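PDB 2P9B: possible prolidase from Bifidobacterium longum NCC2705, which probably hydrolyses carbon-nitrogen bonds other than peptide bonds, as an amidohydrolase whose substrate is not established. Local coordinates for residues 268-273 with 331-336; 273-278 with 336-341. One frame throughout, in Å; residues are numbered along the deposited sequence.

Contact 1. Residues 268-273 with 331-336; sequences SVLDDE and RQAHEA
One side-chain-to-backbone hydrogen bond, backed by a small apolar contact, joins the loop 268-271 to the last turns of helix 313-335. The loop leads into helix 272-279, so the contact lays the loop before that helix against the C-terminal end of helix 313-335, in the amidohydrolase (TIM-barrel) domain. Q332 does most of the work. Its CG stands anti to the carbonyl carbon (chi1 -63°) and the chain then runs extended, which carries the amide across to the backbone of L270. There OE1 accepts the bond from L270 N at 2.7 Å. The bond is nearly straight, with an N-H...O angle of 164°, and the donor is tilted 15° from the carbonyl plane. NE2 of Q332 lies 3.4 Å from L270 O. Two side chains of the loop border the same amide: CG2 of V269 comes to 3.6 Å from OE1 of Q332, and CB of L270 to 3.5 Å from that oxygen. The isobutyl group of L270 reaches past the glutamine, with CD1 4.2 Å from CB of A333. Just beyond, D271 is the N-cap of helix 272-279, and its OD1 accepts a hydrogen bond from L274 N. The loop is therefore held mainly through one directed bond: OE1 of Q332 satisfies a loop N-H, while L270 adds the apolar contact beside it.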
ATOM      1  N   SER A 268      15.028  -8.362   0.367  1.00 14.83           N
ATOM      2  CA  SER A 268      16.016  -9.290  -0.166  1.00 15.29           C
ATOM      3  C   SER A 268      15.888 -10.617   0.554  1.00 15.06           C
ATOM      4  O   SER A 268      15.015 -10.788   1.400  1.00 14.32           O
ATOM      5  CB  SER A 268      17.415  -8.740   0.089  1.00 17.74           C
ATOM      6  OG  SER A 268      17.671  -8.688   1.486  1.00 21.50           O
ATOM      7  N   VAL A 269      16.770 -11.554   0.224  1.00 14.96           N
ATOM      8  CA  VAL A 269      16.754 -12.841   0.895  1.00 15.81           C
ATOM      9  C   VAL A 269      17.131 -12.547   2.350  1.00 16.13           C
ATOM     10  O   VAL A 269      17.916 -11.634   2.623  1.00 16.98           O
ATOM     11  CB  VAL A 269      17.764 -13.818   0.250  1.00 17.33           C
ATOM     12  CG1 VAL A 269      19.163 -13.237   0.309  1.00 19.32           C
ATOM     13  CG2 VAL A 269      17.699 -15.168   0.955  1.00 19.23           C
ATOM     14  N   LEU A 270      16.561 -13.307   3.279  1.00 14.99           N
ATOM     15  CA  LEU A 270      16.815 -13.084   4.694  1.00 16.85           C
ATOM     16  C   LEU A 270      17.564 -14.220   5.379  1.00 18.74           C
ATOM     17  O   LEU A 270      17.765 -15.288   4.805  1.00 19.36           O
ATOM     18  CB  LEU A 270      15.488 -12.872   5.424  1.00 16.64           C
ATOM     19  CG  LEU A 270      14.567 -11.776   4.880  1.00 16.67           C
ATOM     20  CD1 LEU A 270      13.202 -11.875   5.545  1.00 19.73           C
ATOM     21  CD2 LEU A 270      15.201 -10.417   5.119  1.00 18.76           C
ATOM     22  N   ASP A 271      17.988 -13.947   6.609  1.00 19.45           N
ATOM     23  CA  ASP A 271      18.666 -14.921   7.455  1.00 19.29           C
ATOM     24  C   ASP A 271      18.054 -14.702   8.837  1.00 19.85           C
ATOM     25  O   ASP A 271      17.243 -13.794   9.014  1.00 18.09           O
ATOM     26  CB  ASP A 271      20.189 -14.701   7.480  1.00 21.20           C
ATOM     27  CG  ASP A 271      20.579 -13.287   7.860  1.00 24.25           C
ATOM     28  OD1 ASP A 271      20.036 -12.750   8.843  1.00 24.50           O
ATOM     29  OD2 ASP A 271      21.450 -12.714   7.174  1.00 30.30           O
ATOM     30  N   ASP A 272      18.428 -15.521   9.812  1.00 18.89           N
ATOM     31  CA  ASP A 272      17.866 -15.405  11.155  1.00 19.30           C
ATOM     32  C   ASP A 272      18.115 -14.069  11.854  1.00 18.81           C
ATOM     33  O   ASP A 272      17.286 -13.610  12.640  1.00 17.85           O
ATOM     34  CB  ASP A 272      18.374 -16.559  12.023  1.00 20.10           C
ATOM     35  CG  ASP A 272      17.878 -17.907  11.532  1.00 23.31           C
ATOM     36  OD1 ASP A 272      17.095 -17.927  10.558  1.00 24.64           O
ATOM     37  OD2 ASP A 272      18.260 -18.941  12.120  1.00 23.80           O
ATOM     38  N   GLU A 273      19.252 -13.446  11.569  1.00 19.77           N
ATOM     39  CA  GLU A 273      19.565 -12.168  12.188  1.00 21.67           C
ATOM     40  C   GLU A 273      18.565 -11.115  11.730  1.00 19.31           C
ATOM     41  O   GLU A 273      18.002 -10.388  12.543  1.00 19.08           O
ATOM     42  CB  GLU A 273      20.980 -11.719  11.819  1.00 25.33           C
ATOM     43  CG  GLU A 273      21.371 -10.371  12.414  1.00 30.94           C
ATOM     44  CD  GLU A 273      22.708  -9.861  11.900  1.00 34.65           C
ATOM     45  OE1 GLU A 273      22.860  -9.710  10.667  1.00 35.23           O
ATOM     46  OE2 GLU A 273      23.605  -9.603  12.731  1.00 36.14           O
ATOM     47  N   ARG A 331       8.819 -15.154   1.015  1.00 13.96           N
ATOM     48  CA  ARG A 331       8.430 -16.493   1.433  1.00 14.23           C
ATOM     49  C   ARG A 331       8.984 -16.764   2.823  1.00 13.96           C
ATOM     50  O   ARG A 331       8.291 -17.304   3.687  1.00 15.61           O
ATOM     51  CB  ARG A 331       8.979 -17.534   0.453  1.00 17.15           C
ATOM     52  CG  ARG A 331       8.470 -18.942   0.699  1.00 23.17           C
ATOM     53  CD  ARG A 331       9.412 -19.971   0.091  1.00 26.97           C
ATOM     54  NE  ARG A 331      10.691 -20.009   0.798  1.00 28.60           N
ATOM     55  CZ  ARG A 331      10.832 -20.409   2.059  1.00 29.09           C
ATOM     56  NH1 ARG A 331       9.773 -20.808   2.755  1.00 30.14           N
ATOM     57  NH2 ARG A 331      12.028 -20.406   2.629  1.00 28.84           N
ATOM     58  N   GLN A 332      10.239 -16.386   3.036  1.00 13.59           N
ATOM     59  CA  GLN A 332      10.873 -16.594   4.329  1.00 14.44           C
ATOM     60  C   GLN A 332      10.138 -15.800   5.396  1.00 13.40           C
ATOM     61  O   GLN A 332       9.822 -16.319   6.462  1.00 14.32           O
ATOM     62  CB  GLN A 332      12.334 -16.153   4.274  1.00 15.76           C
ATOM     63  CG  GLN A 332      13.165 -16.953   3.294  1.00 18.55           C
ATOM     64  CD  GLN A 332      14.553 -16.395   3.133  1.00 19.81           C
ATOM     65  OE1 GLN A 332      14.727 -15.193   2.954  1.00 18.60           O
ATOM     66  NE2 GLN A 332      15.556 -17.269   3.178  1.00 20.91           N
ATOM     67  N   ALA A 333       9.863 -14.535   5.099  1.00 14.14           N
ATOM     68  CA  ALA A 333       9.159 -13.673   6.039  1.00 13.68           C
ATOM     69  C   ALA A 333       7.798 -14.274   6.397  1.00 14.24           C
ATOM     70  O   ALA A 333       7.392 -14.267   7.560  1.00 14.65           O
ATOM     71  CB  ALA A 333       8.985 -12.274   5.436  1.00 12.88           C
ATOM     72  N   HIS A 334       7.094 -14.791   5.395  1.00 14.92           N
ATOM     73  CA  HIS A 334       5.785 -15.398   5.624  1.00 16.54           C
ATOM     74  C   HIS A 334       5.954 -16.619   6.525  1.00 17.33           C
ATOM     75  O   HIS A 334       5.189 -16.823   7.466  1.00 18.40           O
ATOM     76  CB  HIS A 334       5.155 -15.818   4.291  1.00 19.59           C
ATOM     77  CG  HIS A 334       3.781 -16.400   4.427  1.00 22.38           C
ATOM     78  ND1 HIS A 334       2.718 -15.687   4.939  1.00 24.50           N
ATOM     79  CD2 HIS A 334       3.294 -17.625   4.113  1.00 25.98           C
ATOM     80  CE1 HIS A 334       1.637 -16.445   4.931  1.00 24.19           C
ATOM     81  NE2 HIS A 334       1.959 -17.626   4.435  1.00 25.63           N
ATOM     82  N   GLU A 335       6.971 -17.418   6.227  1.00 18.24           N
ATOM     83  CA  GLU A 335       7.273 -18.623   6.995  1.00 21.32           C
ATOM     84  C   GLU A 335       7.577 -18.280   8.457  1.00 20.20           C
ATOM     85  O   GLU A 335       7.201 -19.019   9.375  1.00 20.54           O
ATOM     86  CB  GLU A 335       8.465 -19.336   6.354  1.00 24.15           C
ATOM     87  CG  GLU A 335       8.894 -20.633   7.016  1.00 31.75           C
ATOM     88  CD  GLU A 335       9.932 -21.377   6.191  1.00 35.64           C
ATOM     89  OE1 GLU A 335      10.977 -20.778   5.856  1.00 38.15           O
ATOM     90  OE2 GLU A 335       9.700 -22.563   5.872  1.00 39.85           O
ATOM     91  N   ALA A 336       8.240 -17.148   8.669  1.00 18.45           N
ATOM     92  CA  ALA A 336       8.604 -16.708  10.015  1.00 18.58           C
ATOM     93  C   ALA A 336       7.494 -15.926  10.719  1.00 18.92           C
ATOM     94  O   ALA A 336       7.657 -15.504  11.864  1.00 19.94           O
ATOM     95  CB  ALA A 336       9.877 -15.873   9.957  1.00 18.88           C
TER

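Contact 2. Residues 273-278 with 336-341; sequences ELIGMF and AGLMIG
The backbones of helix 272-279 and of the segment 336-341 approach to 7.4 Å between the CA atoms of I275 and A336 and to 7.1 Å between those of F278 and L338, with a Schellman motif at G337 turning the chain out of helix 313-335. No hydrogen bond crosses; the contact is apolar packing. L338 puts its two methyls against the helix, crossing the side chains of I275 and F278 at about a right angle. Its CD1 sits 3.7 Å from CB of F278 and meets the ring obliquely near CG. Its CD2 comes to 3.8 Å from I275 O and 4.1 Å from CG2 of I275. That CG2, anti to the backbone N, also meets CB of A336 at 3.8 Å. With an alanine here both L338 methyls would go, which is likely to open a gap between the segment 336-341 and the helix face of I275 and F278. The backbones of M339 and G341 bond to L291 of strand 290-292, consistent with the chain entering the next strand position of the barrel. Between the two segments the join is apolar packing; the directed bond, to A336 O, comes from R279 at the end of the same helix.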
ATOM      1  N   GLU A 273      19.252 -13.446  11.569  1.00 19.77           N
ATOM      2  CA  GLU A 273      19.565 -12.168  12.188  1.00 21.67           C
ATOM      3  C   GLU A 273      18.565 -11.115  11.730  1.00 19.31           C
ATOM      4  O   GLU A 273      18.002 -10.388  12.543  1.00 19.08           O
ATOM      5  CB  GLU A 273      20.980 -11.719  11.819  1.00 25.33           C
ATOM      6  CG  GLU A 273      21.371 -10.371  12.414  1.00 30.94           C
ATOM      7  CD  GLU A 273      22.708  -9.861  11.900  1.00 34.65           C
ATOM      8  OE1 GLU A 273      22.860  -9.710  10.667  1.00 35.23           O
ATOM      9  OE2 GLU A 273      23.605  -9.603  12.731  1.00 36.14           O
ATOM     10  N   LEU A 274      18.343 -11.042  10.422  1.00 19.29           N
ATOM     11  CA  LEU A 274      17.414 -10.063   9.868  1.00 18.27           C
ATOM     12  C   LEU A 274      15.979 -10.318  10.302  1.00 18.15           C
ATOM     13  O   LEU A 274      15.241  -9.383  10.602  1.00 18.14           O
ATOM     14  CB  LEU A 274      17.500 -10.053   8.342  1.00 19.73           C
ATOM     15  CG  LEU A 274      18.822  -9.576   7.736  1.00 22.05           C
ATOM     16  CD1 LEU A 274      18.690  -9.586   6.222  1.00 21.61           C
ATOM     17  CD2 LEU A 274      19.164  -8.173   8.228  1.00 23.65           C
ATOM     18  N   ILE A 275      15.575 -11.582  10.332  1.00 17.32           N
ATOM     19  CA  ILE A 275      14.222 -11.912  10.750  1.00 18.10           C
ATOM     20  C   ILE A 275      14.000 -11.396  12.171  1.00 17.52           C
ATOM     21  O   ILE A 275      12.955 -10.826  12.483  1.00 17.63           O
ATOM     22  CB  ILE A 275      13.988 -13.433  10.694  1.00 18.56           C
ATOM     23  CG1 ILE A 275      13.983 -13.889   9.231  1.00 19.54           C
ATOM     24  CG2 ILE A 275      12.680 -13.791  11.383  1.00 17.32           C
ATOM     25  CD1 ILE A 275      13.840 -15.386   9.044  1.00 21.19           C
ATOM     26  N   GLY A 276      15.000 -11.582  13.025  1.00 17.73           N
ATOM     27  CA  GLY A 276      14.887 -11.121  14.393  1.00 17.72           C
ATOM     28  C   GLY A 276      14.768  -9.608  14.469  1.00 18.84           C
ATOM     29  O   GLY A 276      14.064  -9.088  15.337  1.00 17.58           O
HETATM   30  N   MSE A 277      15.452  -8.910  13.559  1.00 19.28           N
HETATM   31  CA  MSE A 277      15.427  -7.444  13.519  1.00 21.50           C
HETATM   32  C   MSE A 277      14.055  -6.914  13.076  1.00 20.84           C
HETATM   33  O   MSE A 277      13.662  -5.810  13.454  1.00 21.62           O
HETATM   34  CB  MSE A 277      16.538  -6.918  12.600  1.00 25.54           C
HETATM   35  CG  MSE A 277      17.940  -7.388  12.994  1.00 32.90           C
HETATM   36 SE   MSE A 277      19.374  -6.525  11.978  1.00 42.61          SE
HETATM   37  CE  MSE A 277      19.122  -4.759  12.750  1.00 35.72           C
ATOM     38  N   PHE A 278      13.328  -7.705  12.289  1.00 18.95           N
ATOM     39  CA  PHE A 278      11.980  -7.332  11.848  1.00 17.91           C
ATOM     40  C   PHE A 278      11.036  -7.502  13.045  1.00 17.91           C
ATOM     41  O   PHE A 278      10.278  -6.597  13.399  1.00 17.61           O
ATOM     42  CB  PHE A 278      11.499  -8.255  10.717  1.00 16.48           C
ATOM     43  CG  PHE A 278      11.831  -7.765   9.331  1.00 14.48           C
ATOM     44  CD1 PHE A 278      11.099  -6.734   8.750  1.00 13.64           C
ATOM     45  CD2 PHE A 278      12.857  -8.351   8.598  1.00 15.29           C
ATOM     46  CE1 PHE A 278      11.382  -6.293   7.454  1.00 13.11           C
ATOM     47  CE2 PHE A 278      13.151  -7.921   7.301  1.00 14.31           C
ATOM     48  CZ  PHE A 278      12.408  -6.889   6.729  1.00 13.95           C
ATOM     49  N   ALA A 336       8.240 -17.148   8.669  1.00 18.45           N
ATOM     50  CA  ALA A 336       8.604 -16.708  10.015  1.00 18.58           C
ATOM     51  C   ALA A 336       7.494 -15.926  10.719  1.00 18.92           C
ATOM     52  O   ALA A 336       7.657 -15.504  11.864  1.00 19.94           O
ATOM     53  CB  ALA A 336       9.877 -15.873   9.957  1.00 18.88           C
ATOM     54  N   GLY A 337       6.375 -15.722  10.029  1.00 18.09           N
ATOM     55  CA  GLY A 337       5.259 -15.005  10.618  1.00 17.19           C
ATOM     56  C   GLY A 337       5.467 -13.517  10.844  1.00 17.18           C
ATOM     57  O   GLY A 337       4.917 -12.948  11.785  1.00 17.96           O
ATOM     58  N   LEU A 338       6.250 -12.876   9.983  1.00 14.93           N
ATOM     59  CA  LEU A 338       6.499 -11.446  10.118  1.00 14.55           C
ATOM     60  C   LEU A 338       5.318 -10.635   9.586  1.00 13.38           C
ATOM     61  O   LEU A 338       4.403 -11.174   8.964  1.00 14.34           O
ATOM     62  CB  LEU A 338       7.760 -11.047   9.349  1.00 15.34           C
ATOM     63  CG  LEU A 338       9.087 -11.703   9.746  1.00 15.17           C
ATOM     64  CD1 LEU A 338      10.175 -11.199   8.817  1.00 15.80           C
ATOM     65  CD2 LEU A 338       9.426 -11.378  11.199  1.00 16.68           C
HETATM   66  N   MSE A 339       5.346  -9.334   9.857  1.00 13.87           N
HETATM   67  CA  MSE A 339       4.311  -8.427   9.384  1.00 14.10           C
HETATM   68  C   MSE A 339       4.622  -8.141   7.918  1.00 13.22           C
HETATM   69  O   MSE A 339       5.655  -7.553   7.606  1.00 12.86           O
HETATM   70  CB  MSE A 339       4.338  -7.133  10.201  1.00 15.65           C
HETATM   71  CG  MSE A 339       3.765  -7.276  11.625  1.00 17.82           C
HETATM   72 SE   MSE A 339       1.938  -7.681  11.762  1.00 23.88          SE
HETATM   73  CE  MSE A 339       1.257  -5.934  11.456  1.00 20.65           C
ATOM     74  N   ILE A 340       3.731  -8.570   7.029  1.00 12.68           N
ATOM     75  CA  ILE A 340       3.931  -8.385   5.594  1.00 11.67           C
ATOM     76  C   ILE A 340       2.733  -7.678   4.990  1.00  9.75           C
ATOM     77  O   ILE A 340       1.605  -8.142   5.124  1.00 12.35           O
ATOM     78  CB  ILE A 340       4.095  -9.740   4.882  1.00 11.58           C
ATOM     79  CG1 ILE A 340       5.240 -10.520   5.537  1.00 12.31           C
ATOM     80  CG2 ILE A 340       4.335  -9.516   3.390  1.00 11.86           C
ATOM     81  CD1 ILE A 340       5.399 -11.935   5.030  1.00 14.50           C
ATOM     82  N   GLY A 341       2.990  -6.571   4.305  1.00  9.30           N
ATOM     83  CA  GLY A 341       1.901  -5.819   3.713  1.00 10.89           C
ATOM     84  C   GLY A 341       1.807  -5.909   2.207  1.00 10.49           C
ATOM     85  O   GLY A 341       2.555  -6.634   1.556  1.00 12.50           O
TER

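From the N terminus, the chain runs through the loop 268-271 into helix 272-279, through strand 290-292 and then back along helix 313-335, whose end makes contact 1. Contact 1 closes this long loop at 268-273 with 331-336. Contact 2 closes it again at 273-278 with 336-341. The segments alternate along the chain, so the two closures cross. They share E273 and A336, and their centres lie about 7 Å apart. L270 packs on F278, and A333 O and L338 N probably form a hydrogen bond. The two contacts tie the loop before helix 272-279, and the helix itself, to the end of helix 313-335 and the loop after it.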